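Local coordinates for protein terminal uridylyltransferase 1 (Trypanosoma brucei, PDB 5HZD) that adds uridines from UTP to the 3' hydroxyl of guide RNAs, ribosomal RNAs and some mRNAs, and takes part in mitochondrial RNA editing, at residues A[85-90]-A[370-375]; A[107-112]-A[123-128]; A[173-178]-A[285-290]. One frame throughout, in Å; residues are numbered along the deposited sequence. Where two conformers were deposited one is given.

Contact 1 of 3, residues A[85-90]-A[370-375]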
# COMPACT_ATOMS: atom_id res chain seq x y z
N GLU A 85 -11.96 -6.88 10.34
CA GLU A 85 -12.41 -5.52 10.57
C GLU A 85 -12.33 -4.66 9.32
O GLU A 85 -13.23 -3.84 9.07
CB GLU A 85 -11.64 -4.84 11.70
CG GLU A 85 -11.89 -5.50 13.03
CD GLU A 85 -11.06 -4.89 14.15
OE1 GLU A 85 -10.58 -3.74 13.99
OE2 GLU A 85 -10.88 -5.59 15.19
N ALA A 86 -11.26 -4.84 8.53
CA ALA A 86 -11.15 -4.13 7.25
C ALA A 86 -12.23 -4.61 6.27
O ALA A 86 -12.78 -3.81 5.51
CB ALA A 86 -9.72 -4.31 6.63
N HIS A 87 -12.54 -5.90 6.28
CA HIS A 87 -13.63 -6.43 5.46
C HIS A 87 -14.96 -5.75 5.79
O HIS A 87 -15.75 -5.40 4.89
CB HIS A 87 -13.81 -7.93 5.64
CG HIS A 87 -12.64 -8.76 5.20
ND1 HIS A 87 -12.65 -10.13 5.30
CD2 HIS A 87 -11.45 -8.42 4.64
CE1 HIS A 87 -11.51 -10.61 4.83
NE2 HIS A 87 -10.76 -9.60 4.44
N ARG A 88 -15.23 -5.58 7.08
CA ARG A 88 -16.47 -4.93 7.47
C ARG A 88 -16.47 -3.47 7.03
O ARG A 88 -17.49 -2.95 6.53
CB ARG A 88 -16.69 -5.06 8.96
CG ARG A 88 -16.90 -6.52 9.34
CD ARG A 88 -17.50 -6.72 10.72
NE ARG A 88 -16.52 -6.44 11.75
CZ ARG A 88 -15.64 -7.32 12.22
NH1 ARG A 88 -15.61 -8.58 11.76
NH2 ARG A 88 -14.79 -6.94 13.17
N ALA A 89 -15.33 -2.78 7.21
CA ALA A 89 -15.26 -1.40 6.74
C ALA A 89 -15.52 -1.27 5.25
O ALA A 89 -16.19 -0.33 4.80
CB ALA A 89 -13.88 -0.77 7.11
N ARG A 90 -15.00 -2.22 4.47
CA ARG A 90 -15.20 -2.22 3.02
C ARG A 90 -16.68 -2.35 2.70
O ARG A 90 -17.19 -1.63 1.85
CB ARG A 90 -14.46 -3.42 2.38
CG ARG A 90 -14.39 -3.35 0.84
CD ARG A 90 -14.24 -4.76 0.21
NE ARG A 90 -15.39 -5.54 0.63
CZ ARG A 90 -16.57 -5.46 0.04
NH1 ARG A 90 -16.72 -4.68 -1.05
NH2 ARG A 90 -17.59 -6.14 0.55
N ASP A 370 -11.91 -11.41 -4.80
CA ASP A 370 -11.28 -11.12 -3.52
C ASP A 370 -11.38 -9.66 -3.10
O ASP A 370 -10.39 -9.04 -2.68
CB ASP A 370 -9.81 -11.56 -3.53
CG ASP A 370 -9.64 -13.06 -3.70
OD1 ASP A 370 -10.64 -13.82 -3.57
OD2 ASP A 370 -8.49 -13.50 -3.96
N PHE A 371 -12.59 -9.10 -3.18
CA PHE A 371 -12.86 -7.76 -2.67
C PHE A 371 -12.34 -7.60 -1.25
O PHE A 371 -11.72 -6.57 -0.92
CB PHE A 371 -14.39 -7.50 -2.70
CG PHE A 371 -15.01 -7.60 -4.07
CD1 PHE A 371 -15.49 -8.81 -4.53
CD2 PHE A 371 -15.14 -6.48 -4.87
CE1 PHE A 371 -16.07 -8.91 -5.80
CE2 PHE A 371 -15.74 -6.58 -6.14
CZ PHE A 371 -16.19 -7.78 -6.59
N ASP A 372 -12.60 -8.64 -0.45
CA ASP A 372 -12.09 -8.76 0.92
C ASP A 372 -10.80 -9.59 0.83
O ASP A 372 -10.85 -10.77 0.47
CB ASP A 372 -13.12 -9.49 1.77
CG ASP A 372 -14.30 -8.61 2.15
OD1 ASP A 372 -14.12 -7.36 2.24
OD2 ASP A 372 -15.38 -9.18 2.39
N PRO A 373 -9.65 -8.98 1.15
CA PRO A 373 -8.36 -9.66 0.99
C PRO A 373 -8.29 -10.91 1.84
O PRO A 373 -8.73 -10.93 3.01
CB PRO A 373 -7.36 -8.62 1.48
CG PRO A 373 -8.07 -7.29 1.18
CD PRO A 373 -9.48 -7.58 1.59
N ARG A 374 -7.76 -11.98 1.26
CA ARG A 374 -7.63 -13.24 1.98
C ARG A 374 -6.48 -13.20 2.98
O ARG A 374 -5.38 -12.69 2.68
CB ARG A 374 -7.49 -14.40 0.99
CG ARG A 374 -8.86 -14.74 0.35
CD ARG A 374 -8.86 -16.08 -0.36
NE ARG A 374 -7.96 -16.05 -1.50
CZ ARG A 374 -7.20 -17.07 -1.87
NH1 ARG A 374 -7.24 -18.22 -1.20
NH2 ARG A 374 -6.40 -16.94 -2.93
N TYR A 375 -6.75 -13.72 4.17
CA TYR A 375 -5.78 -13.73 5.24
C TYR A 375 -4.88 -14.96 5.15
O TYR A 375 -5.37 -16.09 5.05
CB TYR A 375 -6.49 -13.68 6.61
CG TYR A 375 -5.52 -13.80 7.77
CD1 TYR A 375 -4.78 -12.70 8.19
CD2 TYR A 375 -5.33 -15.02 8.42
CE1 TYR A 375 -3.84 -12.83 9.23
CE2 TYR A 375 -4.43 -15.16 9.46
CZ TYR A 375 -3.67 -14.05 9.86
OH TYR A 375 -2.76 -14.23 10.89
O HOH W 1 -17.02 -7.27 3.28
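Helix 80-100 of the palm domain meets the loop between helices 336-349 and 385-409 through H87 and R90, which hold D372 and P373. CB of D372 sits over the centre of the H87 imidazole, 3.4 Å from its centroid, in a CH-pi contact. From there the carboxylate runs out over the CG end of the ring toward H87 CB, its plane 13° from that of the ring. H87 uses its edge as well: NE2 donates to the backbone O of P373 at 2.8 Å, with that oxygen close to the ring plane. Face and edge contacts together restrain the rotation of the imidazole.

The loop comes from far along the chain and packs against helix 80-100 where that helix meets strand 105-109 of the nucleotidyltransferase sheet. Here R90 forms a salt bridge, its NE 2.7 Å from D372 OD1 and approaching from above the carboxylate plane. Its CG is anti to the backbone N (chi1 -169°), and a bend at chi3 turns the guanidinium so that CB of F371 lies over the rim of one face. NH1 of the same group is shared by E94 and the carbonyl of V106. A water ties three more polar atoms together, accepting from R90 NH2 at 3.0 Å and donating to D372 OD2 at 2.7 Å and to the carbonyl O of H87. Beyond H87, the pyrrolidine of P373 reaches M83 on the same helix.

Contact 2 of 3, residues A[107-112]-A[123-128]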
# COMPACT_ATOMS: atom_id res chain seq x y z
N PHE A 107 -13.21 -2.28 -3.76
CA PHE A 107 -12.14 -3.29 -3.75
C PHE A 107 -11.06 -2.79 -2.81
O PHE A 107 -10.63 -1.65 -2.94
CB PHE A 107 -11.50 -3.35 -5.14
CG PHE A 107 -12.44 -3.80 -6.25
CD1 PHE A 107 -13.43 -2.94 -6.72
CD2 PHE A 107 -12.28 -5.04 -6.87
CE1 PHE A 107 -14.28 -3.32 -7.74
CE2 PHE A 107 -13.12 -5.41 -7.91
CZ PHE A 107 -14.14 -4.57 -8.33
N ILE A 108 -10.60 -3.61 -1.86
CA ILE A 108 -9.42 -3.22 -1.07
C ILE A 108 -8.15 -3.49 -1.88
O ILE A 108 -8.03 -4.53 -2.53
CB ILE A 108 -9.35 -3.97 0.25
CG1 ILE A 108 -10.49 -3.49 1.16
CG2 ILE A 108 -7.96 -3.77 0.93
CD1 ILE A 108 -10.63 -4.29 2.47
N PHE A 109 -7.19 -2.57 -1.82
CA PHE A 109 -5.85 -2.89 -2.36
C PHE A 109 -4.79 -2.37 -1.42
O PHE A 109 -5.11 -1.90 -0.34
CB PHE A 109 -5.67 -2.45 -3.82
CG PHE A 109 -5.67 -0.95 -4.04
CD1 PHE A 109 -6.85 -0.24 -4.14
CD2 PHE A 109 -4.48 -0.27 -4.18
CE1 PHE A 109 -6.84 1.15 -4.40
CE2 PHE A 109 -4.43 1.10 -4.39
CZ PHE A 109 -5.64 1.82 -4.50
N GLY A 110 -3.52 -2.53 -1.82
CA GLY A 110 -2.44 -2.20 -0.92
C GLY A 110 -1.90 -3.36 -0.12
O GLY A 110 -2.02 -4.51 -0.55
N SER A 111 -1.32 -3.06 1.04
CA SER A 111 -0.56 -4.09 1.76
C SER A 111 -1.39 -5.24 2.32
O SER A 111 -0.86 -6.32 2.53
CB SER A 111 0.32 -3.47 2.86
OG SER A 111 -0.47 -2.96 3.93
N SER A 112 -2.69 -5.03 2.56
CA SER A 112 -3.46 -6.13 3.09
C SER A 112 -3.64 -7.20 2.02
O SER A 112 -3.76 -8.39 2.36
CB SER A 112 -4.83 -5.67 3.65
OG SER A 112 -5.63 -5.09 2.63
N ASP A 123 -2.60 2.26 6.56
CA ASP A 123 -3.69 2.80 5.73
C ASP A 123 -4.28 1.70 4.84
O ASP A 123 -3.56 0.88 4.29
CB ASP A 123 -3.17 3.91 4.80
CG ASP A 123 -2.78 5.17 5.53
OD1 ASP A 123 -2.84 5.20 6.78
OD2 ASP A 123 -2.40 6.13 4.83
N ILE A 124 -5.62 1.71 4.67
CA ILE A 124 -6.29 0.80 3.75
C ILE A 124 -6.58 1.60 2.49
O ILE A 124 -7.01 2.74 2.59
CB ILE A 124 -7.65 0.32 4.35
CG1 ILE A 124 -7.38 -0.60 5.55
CG2 ILE A 124 -8.53 -0.37 3.28
CD1 ILE A 124 -6.76 -1.97 5.20
N ASP A 125 -6.29 1.03 1.32
CA ASP A 125 -6.71 1.65 0.06
C ASP A 125 -8.02 1.04 -0.41
O ASP A 125 -8.17 -0.19 -0.43
CB ASP A 125 -5.67 1.44 -1.04
CG ASP A 125 -4.45 2.31 -0.85
OD1 ASP A 125 -4.55 3.52 -1.15
OD2 ASP A 125 -3.41 1.78 -0.40
N PHE A 126 -8.96 1.89 -0.79
CA PHE A 126 -10.23 1.40 -1.32
C PHE A 126 -10.35 1.94 -2.73
O PHE A 126 -10.23 3.15 -2.95
CB PHE A 126 -11.42 1.98 -0.53
CG PHE A 126 -11.57 1.45 0.86
CD1 PHE A 126 -11.84 0.10 1.08
CD2 PHE A 126 -11.60 2.32 1.95
CE1 PHE A 126 -12.05 -0.40 2.36
CE2 PHE A 126 -11.81 1.84 3.23
CZ PHE A 126 -12.05 0.49 3.46
N ALA A 127 -10.59 1.06 -3.70
CA ALA A 127 -10.89 1.49 -5.07
C ALA A 127 -12.38 1.31 -5.31
O ALA A 127 -12.94 0.27 -4.99
CB ALA A 127 -10.14 0.59 -6.07
N VAL A 128 -13.02 2.31 -5.90
CA VAL A 128 -14.47 2.25 -6.18
C VAL A 128 -14.64 2.15 -7.69
O VAL A 128 -14.31 3.09 -8.41
CB VAL A 128 -15.14 3.55 -5.66
CG1 VAL A 128 -16.64 3.59 -6.04
CG2 VAL A 128 -14.94 3.67 -4.13
O HOH W 2 -2.99 -1.79 4.33
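F109 and D125 meet on the catalytic face of the palm sheet, where strands 105-109 and 124-129 run antiparallel in a nucleotidyltransferase fold. S111 and D123-D125 probably bind UTP, and D123 and D125 the catalytic metal ion, as in related enzymes. CB of D125 stands over the centre of the F109 ring, 3.4 Å from its centroid, and the carboxylate extends above the ring with the planes 18° apart. A chi1 of 67° puts the ring between its own backbone N and carbonyl carbon, folding it across the neighbouring strand until CE1 also touches A127 CB at 3.7 Å. The phenyl face thus packs under CB of a probable metal ligand.

Tight packing continues through the strand pair. F107 and A127 exchange two nearly straight backbone bonds, F107 N to A127 O and A127 N to F107 O, both in the carbonyl plane. F109 N reaches D125 O at 2.9 Å from above the carbonyl plane of D125, 36° out of it. On the other side of the sheet, I108 lies alongside F126, CG1 to CE1 3.7 Å, under helix 80-100.

Past F109 the strands part and the contact becomes loose. G110, at the N-cap position of helix 111-114, gives its N-H to S297 OG, while S112 OG and I124 CD1 only approach to 4.2 Å. The carboxylate of exposed D123 leads away from strand 105-109. Across this open end a water donates to D123 O at 2.7 Å and lies 2.8 Å from S111 OG.

Contact 3 of 3, residues A[173-178]-A[285-290]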
# COMPACT_ATOMS: atom_id res chain seq x y z
N PRO A 173 -7.49 12.23 -8.28
CA PRO A 173 -8.31 12.73 -7.17
C PRO A 173 -8.73 11.60 -6.25
O PRO A 173 -9.07 10.50 -6.69
CB PRO A 173 -9.55 13.29 -7.87
CG PRO A 173 -9.04 13.62 -9.27
CD PRO A 173 -8.12 12.49 -9.58
N ILE A 174 -8.69 11.86 -4.94
CA ILE A 174 -9.01 10.85 -3.95
C ILE A 174 -9.70 11.51 -2.76
O ILE A 174 -9.76 12.74 -2.68
CB ILE A 174 -7.76 10.10 -3.43
CG1 ILE A 174 -6.76 11.09 -2.82
CG2 ILE A 174 -7.09 9.32 -4.55
CD1 ILE A 174 -5.66 10.38 -2.00
N ILE A 175 -10.25 10.68 -1.88
CA ILE A 175 -10.70 11.13 -0.57
C ILE A 175 -9.80 10.48 0.46
O ILE A 175 -9.62 9.27 0.45
CB ILE A 175 -12.16 10.68 -0.28
CG1 ILE A 175 -13.13 11.35 -1.26
CG2 ILE A 175 -12.53 11.07 1.18
CD1 ILE A 175 -14.56 10.78 -1.17
N LYS A 176 -9.20 11.27 1.34
CA LYS A 176 -8.41 10.70 2.43
C LYS A 176 -9.21 10.81 3.70
O LYS A 176 -9.76 11.88 4.01
CB LYS A 176 -7.10 11.49 2.61
CG LYS A 176 -6.04 11.14 1.54
CD LYS A 176 -4.71 11.86 1.84
CE LYS A 176 -3.98 11.18 2.97
NZ LYS A 176 -3.34 9.92 2.43
N HIS A 177 -9.30 9.72 4.45
CA HIS A 177 -9.91 9.78 5.76
C HIS A 177 -8.86 9.59 6.84
O HIS A 177 -8.09 8.63 6.82
CB HIS A 177 -11.00 8.70 5.89
CG HIS A 177 -11.58 8.62 7.27
ND1 HIS A 177 -11.24 7.63 8.17
CD2 HIS A 177 -12.40 9.47 7.94
CE1 HIS A 177 -11.88 7.84 9.31
NE2 HIS A 177 -12.57 8.96 9.20
N HIS A 178 -8.79 10.56 7.76
CA HIS A 178 -7.82 10.53 8.85
C HIS A 178 -8.56 10.22 10.15
O HIS A 178 -9.30 11.05 10.67
CB HIS A 178 -7.17 11.92 9.00
CG HIS A 178 -6.57 12.46 7.75
ND1 HIS A 178 -5.26 12.20 7.38
CD2 HIS A 178 -7.08 13.29 6.80
CE1 HIS A 178 -5.00 12.82 6.24
NE2 HIS A 178 -6.08 13.50 5.87
N PHE A 285 -7.91 5.68 5.67
CA PHE A 285 -8.05 5.13 4.31
C PHE A 285 -7.95 6.17 3.23
O PHE A 285 -8.18 7.37 3.48
CB PHE A 285 -9.35 4.28 4.15
CG PHE A 285 -10.66 5.06 4.25
CD1 PHE A 285 -11.15 5.79 3.16
CD2 PHE A 285 -11.42 5.01 5.42
CE1 PHE A 285 -12.36 6.48 3.23
CE2 PHE A 285 -12.65 5.67 5.48
CZ PHE A 285 -13.10 6.43 4.40
N ASP A 286 -7.52 5.73 2.04
CA ASP A 286 -7.56 6.55 0.84
C ASP A 286 -8.57 5.90 -0.09
O ASP A 286 -8.47 4.69 -0.37
CB ASP A 286 -6.23 6.58 0.10
CG ASP A 286 -5.14 7.35 0.85
OD1 ASP A 286 -5.43 8.00 1.89
OD2 ASP A 286 -3.98 7.28 0.38
N LEU A 287 -9.52 6.69 -0.58
CA LEU A 287 -10.55 6.22 -1.51
C LEU A 287 -10.29 6.79 -2.91
O LEU A 287 -10.19 8.00 -3.09
CB LEU A 287 -11.92 6.64 -0.95
CG LEU A 287 -13.20 6.18 -1.65
CD1 LEU A 287 -14.38 6.44 -0.77
CD2 LEU A 287 -13.39 6.90 -2.99
N SER A 288 -10.15 5.91 -3.89
CA SER A 288 -9.88 6.29 -5.26
C SER A 288 -10.82 5.56 -6.19
O SER A 288 -11.61 4.70 -5.74
CB SER A 288 -8.43 5.96 -5.63
OG SER A 288 -8.17 4.57 -5.39
N PHE A 289 -10.74 5.88 -7.48
CA PHE A 289 -11.75 5.42 -8.43
C PHE A 289 -11.16 4.63 -9.59
O PHE A 289 -11.86 4.33 -10.57
CB PHE A 289 -12.55 6.62 -8.96
CG PHE A 289 -13.28 7.36 -7.88
CD1 PHE A 289 -14.53 6.92 -7.46
CD2 PHE A 289 -12.69 8.46 -7.25
CE1 PHE A 289 -15.22 7.57 -6.46
CE2 PHE A 289 -13.37 9.10 -6.24
CZ PHE A 289 -14.63 8.67 -5.83
N ARG A 290 -9.88 4.30 -9.48
CA ARG A 290 -9.20 3.58 -10.55
C ARG A 290 -8.82 2.16 -10.16
O ARG A 290 -8.71 1.83 -8.98
CB ARG A 290 -7.93 4.34 -10.94
CG ARG A 290 -8.23 5.79 -11.33
CD ARG A 290 -7.01 6.52 -11.85
NE ARG A 290 -7.33 7.93 -12.06
CZ ARG A 290 -6.46 8.81 -12.57
NH1 ARG A 290 -5.24 8.42 -12.89
NH2 ARG A 290 -6.82 10.08 -12.74
O HOH W 3 -9.26 8.20 -8.28
O HOH W 4 -2.07 9.69 0.17
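F285 lies with one face against CB of H177, which stands over the ring centre 3.5 Å from the centroid. The imidazole continues beyond the phenyl rim: the two planes are 24° apart but slid so far that the rings barely overlap. A chi1 of 174° swings the H177 ring away from its own N and past the F285 phenyl, where ND1 bonds to the carbonyl of I283 and F159 meets the ring edge-to-face. F126 packs edge-to-face with F285, linking this layer to the next strand.

These residues lie on strands 174-177 and 285-288, antiparallel neighbours in the mixed palm sheet of the nucleotidyltransferase fold. I175 pairs with L287 and H177 with F285 through two backbone bonds each. H177 N to F285 O is nearly straight, with 176° at the hydrogen, whereas the return bond from F285 N to H177 O is longer, 3.2 Å. I175 and L287 meet CB to CB on the same face as the aromatic pair, beside helix 143-156.

On the opposite face K176 and D286 lie side by side. The lysine chain bends at chi3 and chi4, folding NZ back to D286 OD1 at 2.9 Å, on the syn side of the carboxylate. A water closes the second route, accepting from NZ and donating to D286 OD2 at 3.1 Å. At the far end another water joins the O of P173 to the N of F289.

D286 is probably important for catalysis, as in related enzymes. Its direct bond to K176 and the water bridge together restrain the carboxylate's rotation beside D125.

How the contacts relate
Contacts 2 and 3 are parts of one sheet: strands 124-129 and 285-288 are parallel neighbours, with F126 N 2.9 Å from D286 O and V128 N 2.8 Å from S288 O, both probable hydrogen bonds. Their centres are 9 Å apart, and the side chains of D125 and D286 come within about 4 Å, so the probable metal ligands and the third acidic residue face one site. Contact 1 flanks contact 2, F371 CE2 lying 3.4 Å from F107 CE2 and P373 CG 3.5 Å from I108 CG2. Contact 1 does not touch contact 3; their centres are about 17 Å apart. Along the chain, the loop closed by contact 1 encloses both others.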